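Local coordinates for type IV pilus assembly protein PilF (Thermus thermophilus HB8, PDB 5OIU) that binds ATP and, as a six-subunit AAA+ motor, probably hydrolyses it to power the assembly of type IV pili, at residues L124-G129 / A330-L335; F145-P150 / G271-R276; K286-P291 / G308-K313. All blocks are in the same frame, centred on the assembly; numbering follows the deposited sequence.

How the contacts relate
Contact 2 lies within the mixed beta sheet of the nucleotide-binding core, and contact 1 packs a loop on the neighbouring strand 328-336 of that sheet; their centres lie about 11 Å apart. They meet directly: V272 N is 2.8 Å from L335 O and S274 N is 2.8 Å from E333 O, both probable hydrogen bonds. Both approach the nucleotide, the side chain of A330 about 4 Å and that of Q275 about 5 Å from ATP. Contact 3 stands apart in the zinc-bearing region, its centre about 22 Å from that of contact 1 and about 29 Å from that of contact 2. The side chain of K286 is about 8 Å from the zinc ion.

Contact 1: residues L124-G129 / A330-L335; sequences LGFAPG and AIHELL
A single water joins the two segments, taking the N-H of A127 at 2.8 Å (A127 N to the water oxygen) and lying 3.1 Å from H332 ND1. It bridges a loop amide to an imidazole that is otherwise held by packing from segment 124-129. The main element of that packing is a face-to-face stack: the F126 and H332 rings have centroids 3.8 Å apart and planes 11° from parallel. F126 CE1 sits over the middle of the imidazole, 3.5 Å from H332 CG, while H332 CE1 lies over the centre of the phenyl ring. In both residues CG is turned anti to the carbonyl carbon (chi1 -83° for F126, -58° for H332), which brings the two rings together although their side chains come in at about a right angle to one another. The other imidazole face has the carbonyl carbon of A330 above its rim, and the ring edge points at the loop: L124 O is 3.5 Å from H332 CE1, close to the ring plane. G125, whose backbone takes a positive phi, lies against this edge with its carbonyl carbon 3.8 Å from H332 CE1. L124 O also rests against CB of A330, a residue that touches ATP, at 4.0 Å. The contact ties the loop entering helix 128-138 to strand 328-336, an edge strand, within this chain, of the core sheet. F134 of that helix stacks on F126, helix 366-374 supplies D369 for H332 N and K373 for A330 O, and strand 269-281 brings Q275 against H332.

Contact 2: residues F145-P150 / G271-R276; sequences FLITGP and GVLSQR
The F145 ring turns its edge to the neighbouring strand: G271 O lies near the ring plane, 3.2 Å from F145 CD1, with V272 N at the same rim, while F145 CZ meets L273 CB at 3.7 Å from an oblique direction. At the far end P150 lies over one face of the R276 guanidinium, its CD 3.5 Å from R276 NH1, and S274 OG lies in plane at the guanidinium edge. Between these ends runs a parallel strand pair of the P-loop NTPase core; strand 143-148 leads into the Walker A loop through G149 and P150. The ladder's bonds are straight at first and bend toward the P-loop. L273 N bonds to L146 O at 2.8 Å with a nearly straight N-H (173°), L146 N reaches back to G271 O at 3.1 Å, and T148 continues the pattern with more bent bonds, its N giving to L273 O and its O accepting from Q275 N at 3.0 Å. I147 and L273 pack side by side on the face that carries F145, under helix 155-166. The side-chain amide of Q275, whose backbone N closes the ladder, turns to the P-loop and its helix, OE1 bonded to T158 OG1 and NE2 to S153 O. R276 NH2 bonds to N246 O outside the pair; within its own strand NH1 gives a bond to Q275 O at 3.2 Å, from above that carbonyl's plane, and a weak one to S274 OG. T148 sends OG1 to T245 and L243 O; its CG2, standing between backbone N and carbonyl carbon, presses on S274 CB at 3.6 Å.

Contact 3: residues K286-P291 / G308-K313; sequences KVEVKP and GARLYK
V289 and L311 form a hydrogen-bonded pair at one end of a short antiparallel two-stranded ribbon, with V289 N bonded to L311 O at 2.8 Å from above the carbonyl plane and a weak return bond from L311 N to V289 O. Two residues along, beyond the non-hydrogen-bonded pair E288 and Y312, V287 N gives to K313 O at 3.0 Å, and K313 N to V287 O at 3.1 Å in the carbonyl plane. Side chains pair on both faces of the ribbon. On one, V289 CG2 touches L311 CB at 3.7 Å, and P291 CB meets L311 CD1 at 3.8 Å. On the other, E288 and Y312 run alongside, E288 CG 3.6 Å from Y312 CE2; K286 also lays its methylenes obliquely on the Y312 ring, CD nearest CD2. The carboxylate meets the aliphatic part of R310, OE1 lying 3.4 Å from R310 CG, so its attraction to the guanidinium is at longer range. K290 CD lies over a guanidinium face, but its ammonium is close to R310 NH2, probably an unfavourable pairing of like charges; R310 NH2 is oriented by a bond to A309 O.

Farther out, K286 NZ bonds to G377 O. In sequence the ribbon falls between the two cysteine pairs of the zinc site, C282 and C285 before it and C317 and C320 after it. Helix 293-298 packs L296 on P291 and A309, and the loop at L375 lies against L311 and A309.

Contact 1: residues L124-G129 / A330-L335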
# COMPACT_ATOMS: atom_id res chain seq x y z
N LEU C 124 29.89 -26.05 10.09
CA LEU C 124 29.47 -24.87 9.35
C LEU C 124 29.65 -23.59 10.14
O LEU C 124 29.31 -22.53 9.62
CB LEU C 124 28.00 -24.98 8.94
CG LEU C 124 27.72 -25.76 7.67
CD1 LEU C 124 26.21 -25.89 7.50
CD2 LEU C 124 28.34 -25.05 6.51
N GLY C 125 30.11 -23.68 11.39
CA GLY C 125 30.35 -22.52 12.22
C GLY C 125 29.19 -22.04 13.07
O GLY C 125 29.26 -20.92 13.59
N PHE C 126 28.13 -22.84 13.26
CA PHE C 126 26.95 -22.37 13.97
C PHE C 126 27.22 -22.23 15.46
O PHE C 126 27.92 -23.05 16.05
CB PHE C 126 25.78 -23.34 13.76
CG PHE C 126 25.04 -23.10 12.50
CD1 PHE C 126 24.08 -22.12 12.43
CD2 PHE C 126 25.32 -23.84 11.38
CE1 PHE C 126 23.39 -21.89 11.25
CE2 PHE C 126 24.64 -23.62 10.20
CZ PHE C 126 23.67 -22.65 10.13
N ALA C 127 26.63 -21.20 16.07
CA ALA C 127 26.69 -21.08 17.51
C ALA C 127 25.93 -22.25 18.13
O ALA C 127 24.99 -22.76 17.52
CB ALA C 127 26.10 -19.76 17.98
N PRO C 128 26.34 -22.73 19.31
CA PRO C 128 25.77 -23.99 19.82
C PRO C 128 24.25 -24.01 19.86
O PRO C 128 23.65 -24.95 19.33
CB PRO C 128 26.39 -24.10 21.22
CG PRO C 128 27.68 -23.45 21.07
CD PRO C 128 27.46 -22.27 20.16
N GLY C 129 23.62 -22.99 20.43
CA GLY C 129 22.17 -23.03 20.55
C GLY C 129 21.47 -22.92 19.21
O GLY C 129 20.50 -23.64 18.93
N ALA C 330 31.70 -18.19 9.07
CA ALA C 330 30.36 -17.72 8.80
C ALA C 330 29.71 -17.22 10.08
O ALA C 330 30.01 -17.71 11.17
CB ALA C 330 29.50 -18.82 8.18
N ILE C 331 28.81 -16.24 9.93
CA ILE C 331 27.95 -15.75 10.99
C ILE C 331 26.50 -15.84 10.51
O ILE C 331 26.20 -15.68 9.32
CB ILE C 331 28.33 -14.31 11.42
CG1 ILE C 331 27.91 -13.28 10.37
CG2 ILE C 331 29.83 -14.19 11.64
CD1 ILE C 331 28.48 -11.91 10.68
N HIS C 332 25.59 -16.09 11.45
CA HIS C 332 24.27 -16.56 11.07
C HIS C 332 23.14 -15.79 11.73
O HIS C 332 23.25 -15.31 12.86
CB HIS C 332 24.12 -18.02 11.41
CG HIS C 332 25.14 -18.90 10.76
ND1 HIS C 332 26.17 -19.49 11.47
CD2 HIS C 332 25.28 -19.31 9.48
CE1 HIS C 332 26.91 -20.21 10.65
NE2 HIS C 332 26.39 -20.13 9.44
N GLU C 333 22.03 -15.72 11.01
CA GLU C 333 20.76 -15.25 11.53
C GLU C 333 19.69 -16.24 11.09
O GLU C 333 19.47 -16.41 9.88
CB GLU C 333 20.46 -13.86 10.99
CG GLU C 333 19.40 -13.12 11.72
CD GLU C 333 19.30 -11.71 11.24
OE1 GLU C 333 18.70 -11.50 10.16
OE2 GLU C 333 19.86 -10.82 11.93
N LEU C 334 19.05 -16.92 12.06
CA LEU C 334 18.13 -18.04 11.77
C LEU C 334 16.73 -17.71 12.27
O LEU C 334 16.45 -17.81 13.47
CB LEU C 334 18.62 -19.36 12.36
CG LEU C 334 17.65 -20.55 12.20
CD1 LEU C 334 17.27 -20.83 10.75
CD2 LEU C 334 18.21 -21.84 12.84
N LEU C 335 15.86 -17.35 11.33
CA LEU C 335 14.46 -17.06 11.61
C LEU C 335 13.68 -18.35 11.45
O LEU C 335 13.46 -18.82 10.33
CB LEU C 335 13.95 -15.98 10.65
CG LEU C 335 12.60 -15.32 10.95
CD1 LEU C 335 12.49 -14.02 10.20
CD2 LEU C 335 11.44 -16.22 10.58
O HOH W 1 25.50 -19.16 14.49

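Contact 2: residues F145-P150 / G271-R276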
# COMPACT_ATOMS: atom_id res chain seq x y z
N PHE C 145 12.68 -23.90 2.97
CA PHE C 145 13.69 -23.31 3.84
C PHE C 145 14.57 -22.43 2.96
O PHE C 145 15.12 -22.91 1.96
CB PHE C 145 14.49 -24.41 4.53
CG PHE C 145 15.59 -23.91 5.37
CD1 PHE C 145 15.42 -22.78 6.13
CD2 PHE C 145 16.80 -24.58 5.40
CE1 PHE C 145 16.45 -22.29 6.90
CE2 PHE C 145 17.84 -24.10 6.18
CZ PHE C 145 17.66 -22.97 6.93
N LEU C 146 14.64 -21.15 3.28
CA LEU C 146 15.31 -20.17 2.43
C LEU C 146 16.68 -19.85 3.00
O LEU C 146 16.80 -19.53 4.18
CB LEU C 146 14.50 -18.88 2.31
CG LEU C 146 13.17 -18.94 1.58
CD1 LEU C 146 12.54 -17.55 1.52
CD2 LEU C 146 13.37 -19.54 0.19
N ILE C 147 17.71 -19.97 2.15
CA ILE C 147 19.07 -19.55 2.50
C ILE C 147 19.33 -18.23 1.81
O ILE C 147 19.17 -18.11 0.59
CB ILE C 147 20.12 -20.58 2.06
CG1 ILE C 147 19.72 -22.02 2.43
CG2 ILE C 147 21.50 -20.16 2.61
CD1 ILE C 147 19.55 -22.26 3.89
N THR C 148 19.76 -17.25 2.58
CA THR C 148 19.75 -15.89 2.06
C THR C 148 21.00 -15.16 2.51
O THR C 148 21.60 -15.45 3.55
CB THR C 148 18.45 -15.16 2.51
OG1 THR C 148 18.24 -13.98 1.72
CG2 THR C 148 18.49 -14.78 3.96
N GLY C 149 21.42 -14.22 1.67
CA GLY C 149 22.55 -13.39 1.95
C GLY C 149 22.90 -12.61 0.71
O GLY C 149 22.33 -12.82 -0.37
N PRO C 150 23.82 -11.66 0.84
CA PRO C 150 24.33 -10.97 -0.33
C PRO C 150 25.18 -11.91 -1.15
O PRO C 150 25.47 -13.05 -0.76
CB PRO C 150 25.14 -9.81 0.25
CG PRO C 150 25.61 -10.33 1.55
CD PRO C 150 24.49 -11.21 2.07
N GLY C 271 11.53 -21.66 7.59
CA GLY C 271 12.58 -20.86 8.19
C GLY C 271 13.37 -20.12 7.13
O GLY C 271 13.31 -20.44 5.94
N VAL C 272 14.11 -19.12 7.60
CA VAL C 272 15.01 -18.33 6.76
C VAL C 272 16.36 -18.25 7.44
O VAL C 272 16.45 -17.89 8.61
CB VAL C 272 14.47 -16.92 6.48
CG1 VAL C 272 15.36 -16.21 5.48
CG2 VAL C 272 13.06 -16.99 5.93
N LEU C 273 17.41 -18.60 6.70
CA LEU C 273 18.78 -18.45 7.18
C LEU C 273 19.45 -17.34 6.39
O LEU C 273 19.51 -17.41 5.16
CB LEU C 273 19.57 -19.75 7.02
CG LEU C 273 20.99 -19.52 7.48
CD1 LEU C 273 20.98 -19.44 8.99
CD2 LEU C 273 21.88 -20.63 7.00
N SER C 274 19.94 -16.33 7.10
CA SER C 274 20.76 -15.27 6.52
C SER C 274 22.19 -15.41 6.99
O SER C 274 22.43 -15.68 8.17
CB SER C 274 20.25 -13.88 6.91
OG SER C 274 20.85 -12.92 6.08
N GLN C 275 23.15 -15.22 6.10
CA GLN C 275 24.51 -15.37 6.58
C GLN C 275 25.48 -14.39 5.91
O GLN C 275 25.18 -13.76 4.89
CB GLN C 275 24.99 -16.82 6.43
CG GLN C 275 25.04 -17.40 5.02
CD GLN C 275 25.60 -18.83 5.06
OE1 GLN C 275 24.95 -19.76 5.53
NE2 GLN C 275 26.83 -18.99 4.58
N ARG C 276 26.65 -14.27 6.55
CA ARG C 276 27.78 -13.48 6.08
C ARG C 276 29.06 -14.28 6.28
O ARG C 276 29.16 -15.12 7.18
CB ARG C 276 27.91 -12.14 6.82
CG ARG C 276 26.71 -11.27 6.73
CD ARG C 276 26.44 -10.91 5.29
NE ARG C 276 25.54 -9.76 5.25
CZ ARG C 276 24.22 -9.86 5.36
NH1 ARG C 276 23.64 -11.07 5.48
NH2 ARG C 276 23.47 -8.76 5.35

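Contact 3: residues K286-P291 / G308-K313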
# COMPACT_ATOMS: atom_id res chain seq x y z
N LYS C 286 47.69 -13.83 17.08
CA LYS C 286 46.49 -13.39 17.78
C LYS C 286 46.88 -12.77 19.12
O LYS C 286 47.85 -13.17 19.76
CB LYS C 286 45.52 -14.55 17.98
CG LYS C 286 44.18 -14.13 18.54
CD LYS C 286 43.31 -15.30 18.97
CE LYS C 286 42.75 -16.07 17.79
NZ LYS C 286 41.65 -16.98 18.24
N VAL C 287 46.10 -11.79 19.56
CA VAL C 287 46.44 -11.02 20.74
C VAL C 287 45.16 -10.43 21.32
O VAL C 287 44.17 -10.26 20.61
CB VAL C 287 47.48 -9.93 20.38
CG1 VAL C 287 46.84 -8.81 19.60
CG2 VAL C 287 48.07 -9.39 21.61
N GLU C 288 45.17 -10.16 22.63
CA GLU C 288 43.99 -9.61 23.28
C GLU C 288 43.94 -8.10 23.11
O GLU C 288 44.96 -7.44 22.94
CB GLU C 288 43.97 -9.95 24.77
CG GLU C 288 43.27 -11.25 25.08
CD GLU C 288 43.07 -11.51 26.57
OE1 GLU C 288 43.28 -10.57 27.37
OE2 GLU C 288 42.71 -12.66 26.92
N VAL C 289 42.72 -7.56 23.13
CA VAL C 289 42.52 -6.13 23.30
C VAL C 289 41.47 -5.94 24.38
O VAL C 289 40.52 -6.73 24.49
CB VAL C 289 42.11 -5.40 21.99
CG1 VAL C 289 42.98 -5.83 20.83
CG2 VAL C 289 40.66 -5.66 21.66
N LYS C 290 41.69 -4.96 25.24
CA LYS C 290 40.68 -4.62 26.23
C LYS C 290 39.56 -3.93 25.48
O LYS C 290 39.80 -2.91 24.82
CB LYS C 290 41.25 -3.71 27.32
CG LYS C 290 40.23 -3.18 28.32
CD LYS C 290 39.48 -4.31 29.02
CE LYS C 290 38.27 -3.76 29.80
NZ LYS C 290 38.02 -4.49 31.08
N PRO C 291 38.36 -4.49 25.47
CA PRO C 291 37.24 -3.80 24.82
C PRO C 291 36.74 -2.66 25.68
O PRO C 291 36.87 -2.66 26.91
CB PRO C 291 36.19 -4.90 24.70
CG PRO C 291 36.47 -5.79 25.86
CD PRO C 291 37.96 -5.78 26.03
N GLY C 308 33.76 -10.38 31.89
CA GLY C 308 34.89 -11.17 31.43
C GLY C 308 35.36 -10.82 30.04
O GLY C 308 36.52 -11.06 29.70
N ALA C 309 34.47 -10.22 29.25
CA ALA C 309 34.64 -10.22 27.80
C ALA C 309 35.97 -9.63 27.39
O ALA C 309 36.34 -8.54 27.83
CB ALA C 309 33.51 -9.44 27.15
N ARG C 310 36.71 -10.38 26.57
CA ARG C 310 37.90 -9.90 25.90
C ARG C 310 37.71 -10.09 24.40
O ARG C 310 36.91 -10.92 23.96
CB ARG C 310 39.17 -10.64 26.38
CG ARG C 310 39.98 -9.94 27.52
CD ARG C 310 39.09 -9.05 28.43
NE ARG C 310 39.61 -8.78 29.78
CZ ARG C 310 38.99 -8.00 30.68
NH1 ARG C 310 39.52 -7.81 31.89
NH2 ARG C 310 37.83 -7.42 30.40
N LEU C 311 38.40 -9.26 23.61
CA LEU C 311 38.38 -9.31 22.15
C LEU C 311 39.80 -9.52 21.64
O LEU C 311 40.77 -9.45 22.39
CB LEU C 311 37.81 -8.02 21.54
CG LEU C 311 36.34 -7.63 21.68
CD1 LEU C 311 36.17 -6.20 21.16
CD2 LEU C 311 35.37 -8.59 20.97
N TYR C 312 39.91 -9.76 20.33
CA TYR C 312 41.15 -10.24 19.74
C TYR C 312 41.37 -9.59 18.38
O TYR C 312 40.43 -9.18 17.71
CB TYR C 312 41.16 -11.78 19.60
CG TYR C 312 40.86 -12.48 20.91
CD1 TYR C 312 39.55 -12.61 21.38
CD2 TYR C 312 41.89 -12.97 21.70
CE1 TYR C 312 39.29 -13.21 22.60
CE2 TYR C 312 41.63 -13.59 22.92
CZ TYR C 312 40.34 -13.71 23.36
OH TYR C 312 40.12 -14.32 24.57
N LYS C 313 42.64 -9.50 17.99
CA LYS C 313 43.01 -9.15 16.63
C LYS C 313 44.29 -9.88 16.29
O LYS C 313 44.94 -10.48 17.14
CB LYS C 313 43.16 -7.64 16.45
CG LYS C 313 44.52 -7.08 16.87
CD LYS C 313 44.62 -5.57 16.65
CE LYS C 313 46.02 -5.14 16.11
NZ LYS C 313 46.51 -3.80 16.59